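Local coordinates for tungstate ABC transporter, periplasmic tungstate-binding protein (Geobacter sulfurreducens, PDB 3LR1) that probably captures tungstate in the periplasm and delivers it to an ABC transporter for uptake into the cell, at residues 11-14 / 15-19; 170-173 / 174-178. All coordinates share one frame; numbering follows the deposited sequence.

Interaction 1: residues 11-14 / 15-19; sequences TTTS and TQDSG
The strand-to-helix junction at the N-terminus of helix 13-18 puts Thr12 at the N-cap, and its hydroxyl meets that of Thr15 three residues on. The two oxygens, Thr12 OG1 and Thr15 OG1, are hydrogen-bonded at 2.9 Å. Each is brought there by its own rotation: Thr12 OG1 sits between the backbone N and the carbonyl carbon (chi1 68°), while Thr15 OG1 lies opposite its carbonyl carbon, beside the backbone N (chi1 -51°). Threonine suits both places, since it offers a hydroxyl on a short stem, and at Thr15 the methyl packs as well. Thr11 crosses Thr15 at a slant, its OG1 touching CB and CG2 of Thr15, both at 3.4 Å, while that hydroxyl bonds to Phe59 O of the neighbouring strand 57-60. The first helical bonds follow: Gln16 N gives to Thr12 O at 3.1 Å, and Asp17 N to Thr13 O at 3.0 Å. Ser14 OG is held by Met154 N, and its side chain is about 4 Å from a bound tungsten ion. With the first helical turn and the Ser14 side chain so near, this junction is consistent with an oxyanion-binding site, where peptide dipoles and neutral donors would stabilise a tungstate anion.

Interaction 2: residues 170-173 / 174-178; sequences TDRG and TYNAF
The chain passes from strand 167-171 straight into helix 172-178, whose first turn is closed by Asn176 N to Arg172 O at 2.8 Å and by Ala177 N to Gly173 O, with a weak bond from Tyr175 N to Asp171 O before them. Asp171 is the N-cap. With CG held between its backbone N and carbonyl carbon (chi1 73°), the carboxylate swings over the helix start and grips Thr174 twice: OD1 accepts a hydrogen bond from Thr174 OG1 on its syn lone pair at 2.6 Å, and OD2 accepts from Thr174 N at 2.8 Å, the donor lying above the carboxylate plane. Asn84 ND2 also binds OD2. Were Asp171 replaced by an alanine, Thr174 N would probably lose its cap and Thr174 OG1 be freer to turn. Thr170 sets CG2 against Tyr175 CB at 3.9 Å, the two side chains running roughly perpendicular. Further out, Arg172 CG passes 3.7 Å from Asn176 ND2; one water joins Arg172 NH1 to Asn176 OD1, and Asp85 takes the guanidinium in a salt bridge. A short-chained acid accepting from the N-H and hydroxyl three residues on is the classic helix N-cap, here where a strand of the sheet ends.

Interaction 1 comes first along the chain and interaction 2 some 150 residues later, yet their centres lie only 10 Å apart. Both sit where a strand of the same mixed sheet runs into a short helix: strand 6-12 into helix 13-18, and strand 167-171 into helix 172-178. The two helices pack together, with Asp17 meeting Ala177 and Phe178, Ser18 lying against Gly173, and a weak hydrogen bond joining Ser14 O to Thr174 OG1. Residues 154-164 form a helix that both contacts reach through Met154. A bound tungsten ion lies near both, closer to Ser14 than to Asp171, so the paired helix starts probably border the ligand-binding cleft of this periplasmic binding protein.

Interaction 1: residues 11-14 / 15-19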
ATOM      1  N   THR A  11       4.144   3.906  -8.233  1.00 12.20           N
ATOM      2  CA  THR A  11       3.565   3.159  -7.099  1.00 13.84           C
ATOM      3  C   THR A  11       4.185   3.640  -5.807  1.00 14.48           C
ATOM      4  O   THR A  11       4.975   4.613  -5.792  1.00 13.70           O
ATOM      5  CB  THR A  11       3.691   1.652  -7.267  1.00 13.38           C
ATOM      6  OG1 THR A  11       2.825   0.955  -6.338  1.00 16.76           O
ATOM      7  CG2 THR A  11       5.091   1.131  -7.193  1.00 12.94           C
ATOM      8  N   THR A  12       3.830   3.023  -4.701  1.00 17.43           N
ATOM      9  CA  THR A  12       4.472   3.447  -3.474  1.00 19.76           C
ATOM     10  C   THR A  12       5.574   2.490  -3.055  1.00 22.32           C
ATOM     11  O   THR A  12       5.581   1.313  -3.442  1.00 21.91           O
ATOM     12  CB  THR A  12       3.491   3.573  -2.324  1.00 19.47           C
ATOM     13  OG1 THR A  12       3.054   2.288  -1.996  1.00 21.97           O
ATOM     14  CG2 THR A  12       2.329   4.468  -2.667  1.00 16.68           C
ATOM     15  N   THR A  13       6.563   3.041  -2.333  1.00 26.19           N
ATOM     16  CA  THR A  13       7.685   2.276  -1.821  1.00 27.23           C
ATOM     17  C   THR A  13       7.195   1.089  -1.024  1.00 27.80           C
ATOM     18  O   THR A  13       7.775   0.009  -1.063  1.00 28.24           O
ATOM     19  CB  THR A  13       8.548   3.128  -0.899  1.00 29.09           C
ATOM     20  OG1 THR A  13       9.140   4.218  -1.655  1.00 34.82           O
ATOM     21  CG2 THR A  13       9.599   2.252  -0.352  1.00 31.11           C
ATOM     22  N   SER A  14       6.141   1.316  -0.261  1.00 27.68           N
ATOM     23  CA  SER A  14       5.433   0.284   0.479  1.00 28.13           C
ATOM     24  C   SER A  14       4.948  -0.918  -0.436  1.00 27.64           C
ATOM     25  O   SER A  14       5.185  -2.098  -0.153  1.00 26.88           O
ATOM     26  CB  SER A  14       4.328   1.002   1.360  1.00 29.18           C
ATOM     27  OG  SER A  14       4.829   2.280   2.016  1.00 28.50           O
ATOM     28  N   THR A  15       4.355  -0.628  -1.580  1.00 26.49           N
ATOM     29  CA  THR A  15       3.959  -1.673  -2.555  1.00 26.25           C
ATOM     30  C   THR A  15       5.213  -2.400  -3.190  1.00 25.40           C
ATOM     31  O   THR A  15       5.245  -3.594  -3.449  1.00 25.09           O
ATOM     32  CB  THR A  15       3.046  -0.970  -3.579  1.00 27.13           C
ATOM     33  OG1 THR A  15       2.013  -0.260  -2.831  1.00 28.26           O
ATOM     34  CG2 THR A  15       2.429  -1.927  -4.577  1.00 27.91           C
ATOM     35  N   GLN A  16       6.305  -1.674  -3.393  1.00 23.89           N
ATOM     36  CA  GLN A  16       7.499  -2.323  -3.918  1.00 23.74           C
ATOM     37  C   GLN A  16       8.020  -3.337  -2.911  1.00 23.30           C
ATOM     38  O   GLN A  16       8.453  -4.440  -3.273  1.00 23.02           O
ATOM     39  CB  GLN A  16       8.545  -1.246  -4.222  1.00 22.80           C
ATOM     40  CG  GLN A  16       9.782  -1.710  -4.893  1.00 25.52           C
ATOM     41  CD  GLN A  16      10.736  -0.570  -5.031  1.00 26.23           C
ATOM     42  OE1 GLN A  16      10.970   0.212  -4.079  1.00 24.46           O
ATOM     43  NE2 GLN A  16      11.313  -0.463  -6.195  1.00 27.30           N
ATOM     44  N   ASP A  17       7.991  -2.941  -1.628  1.00 24.44           N
ATOM     45  CA  ASP A  17       8.559  -3.782  -0.541  1.00 24.89           C
ATOM     46  C   ASP A  17       7.856  -5.135  -0.451  1.00 24.68           C
ATOM     47  O   ASP A  17       8.449  -6.152  -0.112  1.00 25.65           O
ATOM     48  CB  ASP A  17       8.499  -3.060   0.848  1.00 25.07           C
ATOM     49  CG  ASP A  17       9.549  -1.959   1.001  1.00 27.29           C
ATOM     50  OD1 ASP A  17      10.536  -1.961   0.180  1.00 26.60           O
ATOM     51  OD2 ASP A  17       9.375  -1.108   1.951  1.00 27.52           O
ATOM     52  N   SER A  18       6.579  -5.168  -0.773  1.00 24.15           N
ATOM     53  CA  SER A  18       5.858  -6.400  -0.671  1.00 23.89           C
ATOM     54  C   SER A  18       6.414  -7.444  -1.602  1.00 23.56           C
ATOM     55  O   SER A  18       6.298  -8.628  -1.317  1.00 23.15           O
ATOM     56  CB  SER A  18       4.391  -6.126  -0.909  1.00 24.93           C
ATOM     57  OG  SER A  18       3.807  -7.254  -1.424  1.00 33.24           O
ATOM     58  N   GLY A  19       7.049  -7.034  -2.712  1.00 22.61           N
ATOM     59  CA  GLY A  19       7.619  -8.044  -3.662  1.00 20.66           C
ATOM     60  C   GLY A  19       6.660  -8.606  -4.723  1.00 19.66           C
ATOM     61  O   GLY A  19       7.055  -9.402  -5.618  1.00 20.06           O
TER

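Interaction 2: residues 170-173 / 174-178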
ATOM      1  N   THR A 170       0.184  -2.298   9.923  1.00 14.83           N
ATOM      2  CA  THR A 170       0.973  -2.502   8.711  1.00 14.98           C
ATOM      3  C   THR A 170       0.223  -3.345   7.703  1.00 14.54           C
ATOM      4  O   THR A 170      -0.565  -4.199   8.064  1.00 14.19           O
ATOM      5  CB  THR A 170       2.395  -3.149   9.010  1.00 15.30           C
ATOM      6  OG1 THR A 170       3.155  -3.246   7.793  1.00 18.26           O
ATOM      7  CG2 THR A 170       2.298  -4.544   9.617  1.00 13.88           C
ATOM      8  N   ASP A 171       0.448  -3.104   6.400  1.00 15.16           N
ATOM      9  CA  ASP A 171      -0.003  -4.088   5.413  1.00 16.08           C
ATOM     10  C   ASP A 171       0.883  -5.368   5.593  1.00 16.23           C
ATOM     11  O   ASP A 171       2.062  -5.266   5.948  1.00 15.48           O
ATOM     12  CB  ASP A 171       0.106  -3.519   4.020  1.00 17.22           C
ATOM     13  CG  ASP A 171       1.521  -3.423   3.565  1.00 17.03           C
ATOM     14  OD1 ASP A 171       2.204  -2.465   3.987  1.00 19.13           O
ATOM     15  OD2 ASP A 171       1.947  -4.323   2.759  1.00 17.34           O
ATOM     16  N   ARG A 172       0.281  -6.558   5.382  1.00 18.01           N
ATOM     17  CA  ARG A 172       0.955  -7.829   5.614  1.00 17.47           C
ATOM     18  C   ARG A 172       2.058  -7.988   4.633  1.00 18.64           C
ATOM     19  O   ARG A 172       3.107  -8.571   4.943  1.00 19.53           O
ATOM     20  CB  ARG A 172      -0.022  -8.955   5.443  1.00 19.44           C
ATOM     21  CG  ARG A 172       0.498 -10.290   5.846  1.00 21.09           C
ATOM     22  CD  ARG A 172      -0.511 -11.381   5.325  1.00 22.86           C
ATOM     23  NE  ARG A 172      -1.819 -11.277   5.983  1.00 22.96           N
ATOM     24  CZ  ARG A 172      -2.118 -11.858   7.150  1.00 24.40           C
ATOM     25  NH1 ARG A 172      -1.221 -12.619   7.803  1.00 25.87           N
ATOM     26  NH2 ARG A 172      -3.330 -11.730   7.656  1.00 21.61           N
ATOM     27  N   GLY A 173       1.852  -7.468   3.430  1.00 18.38           N
ATOM     28  CA  GLY A 173       2.859  -7.664   2.387  1.00 18.62           C
ATOM     29  C   GLY A 173       4.202  -7.111   2.809  1.00 17.67           C
ATOM     30  O   GLY A 173       5.233  -7.787   2.721  1.00 19.23           O
ATOM     31  N   THR A 174       4.229  -5.868   3.256  1.00 18.73           N
ATOM     32  CA  THR A 174       5.479  -5.254   3.695  1.00 18.77           C
ATOM     33  C   THR A 174       6.092  -5.975   4.934  1.00 18.86           C
ATOM     34  O   THR A 174       7.270  -6.235   5.034  1.00 19.15           O
ATOM     35  CB  THR A 174       5.311  -3.753   4.096  1.00 19.66           C
ATOM     36  OG1 THR A 174       4.635  -2.967   3.080  1.00 20.27           O
ATOM     37  CG2 THR A 174       6.709  -3.144   4.399  1.00 18.46           C
ATOM     38  N   TYR A 175       5.261  -6.259   5.915  1.00 18.63           N
ATOM     39  CA  TYR A 175       5.690  -7.059   7.050  1.00 17.94           C
ATOM     40  C   TYR A 175       6.353  -8.407   6.653  1.00 17.70           C
ATOM     41  O   TYR A 175       7.432  -8.741   7.164  1.00 18.63           O
ATOM     42  CB  TYR A 175       4.509  -7.301   7.961  1.00 16.31           C
ATOM     43  CG  TYR A 175       4.943  -8.253   9.100  1.00 16.59           C
ATOM     44  CD1 TYR A 175       5.760  -7.829  10.109  1.00 14.25           C
ATOM     45  CD2 TYR A 175       4.636  -9.589   9.052  1.00 16.23           C
ATOM     46  CE1 TYR A 175       6.182  -8.685  11.081  1.00 15.45           C
ATOM     47  CE2 TYR A 175       5.077 -10.451   9.995  1.00 17.63           C
ATOM     48  CZ  TYR A 175       5.829 -10.002  11.006  1.00 16.78           C
ATOM     49  OH  TYR A 175       6.241 -10.883  11.948  1.00 23.80           O
ATOM     50  N   ASN A 176       5.666  -9.202   5.806  1.00 19.03           N
ATOM     51  CA  ASN A 176       6.152 -10.497   5.338  1.00 19.73           C
ATOM     52  C   ASN A 176       7.521 -10.295   4.724  1.00 19.90           C
ATOM     53  O   ASN A 176       8.390 -11.112   4.904  1.00 19.65           O
ATOM     54  CB  ASN A 176       5.230 -11.132   4.300  1.00 20.33           C
ATOM     55  CG  ASN A 176       3.983 -11.776   4.878  1.00 24.37           C
ATOM     56  OD1 ASN A 176       3.846 -11.994   6.103  1.00 26.68           O
ATOM     57  ND2 ASN A 176       3.057 -12.158   3.958  1.00 29.78           N
ATOM     58  N   ALA A 177       7.721  -9.199   3.989  1.00 20.68           N
ATOM     59  CA  ALA A 177       9.025  -8.929   3.366  1.00 22.36           C
ATOM     60  C   ALA A 177      10.094  -8.530   4.395  1.00 22.54           C
ATOM     61  O   ALA A 177      11.279  -8.796   4.195  1.00 23.15           O
ATOM     62  CB  ALA A 177       8.906  -7.842   2.248  1.00 22.91           C
ATOM     63  N   PHE A 178       9.681  -7.910   5.504  1.00 22.36           N
ATOM     64  CA  PHE A 178      10.634  -7.467   6.567  1.00 21.65           C
ATOM     65  C   PHE A 178      10.865  -8.539   7.684  1.00 21.11           C
ATOM     66  O   PHE A 178      11.844  -8.474   8.429  1.00 21.12           O
ATOM     67  CB  PHE A 178      10.040  -6.231   7.275  1.00 21.63           C
ATOM     68  CG  PHE A 178      10.474  -4.922   6.711  1.00 23.19           C
ATOM     69  CD1 PHE A 178      10.264  -4.618   5.388  1.00 23.49           C
ATOM     70  CD2 PHE A 178      11.069  -3.970   7.537  1.00 23.40           C
ATOM     71  CE1 PHE A 178      10.701  -3.393   4.873  1.00 25.16           C
ATOM     72  CE2 PHE A 178      11.471  -2.763   7.031  1.00 25.70           C
ATOM     73  CZ  PHE A 178      11.258  -2.470   5.710  1.00 24.19           C
TER
HETATM   74  O   HOH W   1       1.564 -13.628   7.065  1.00 33.00           O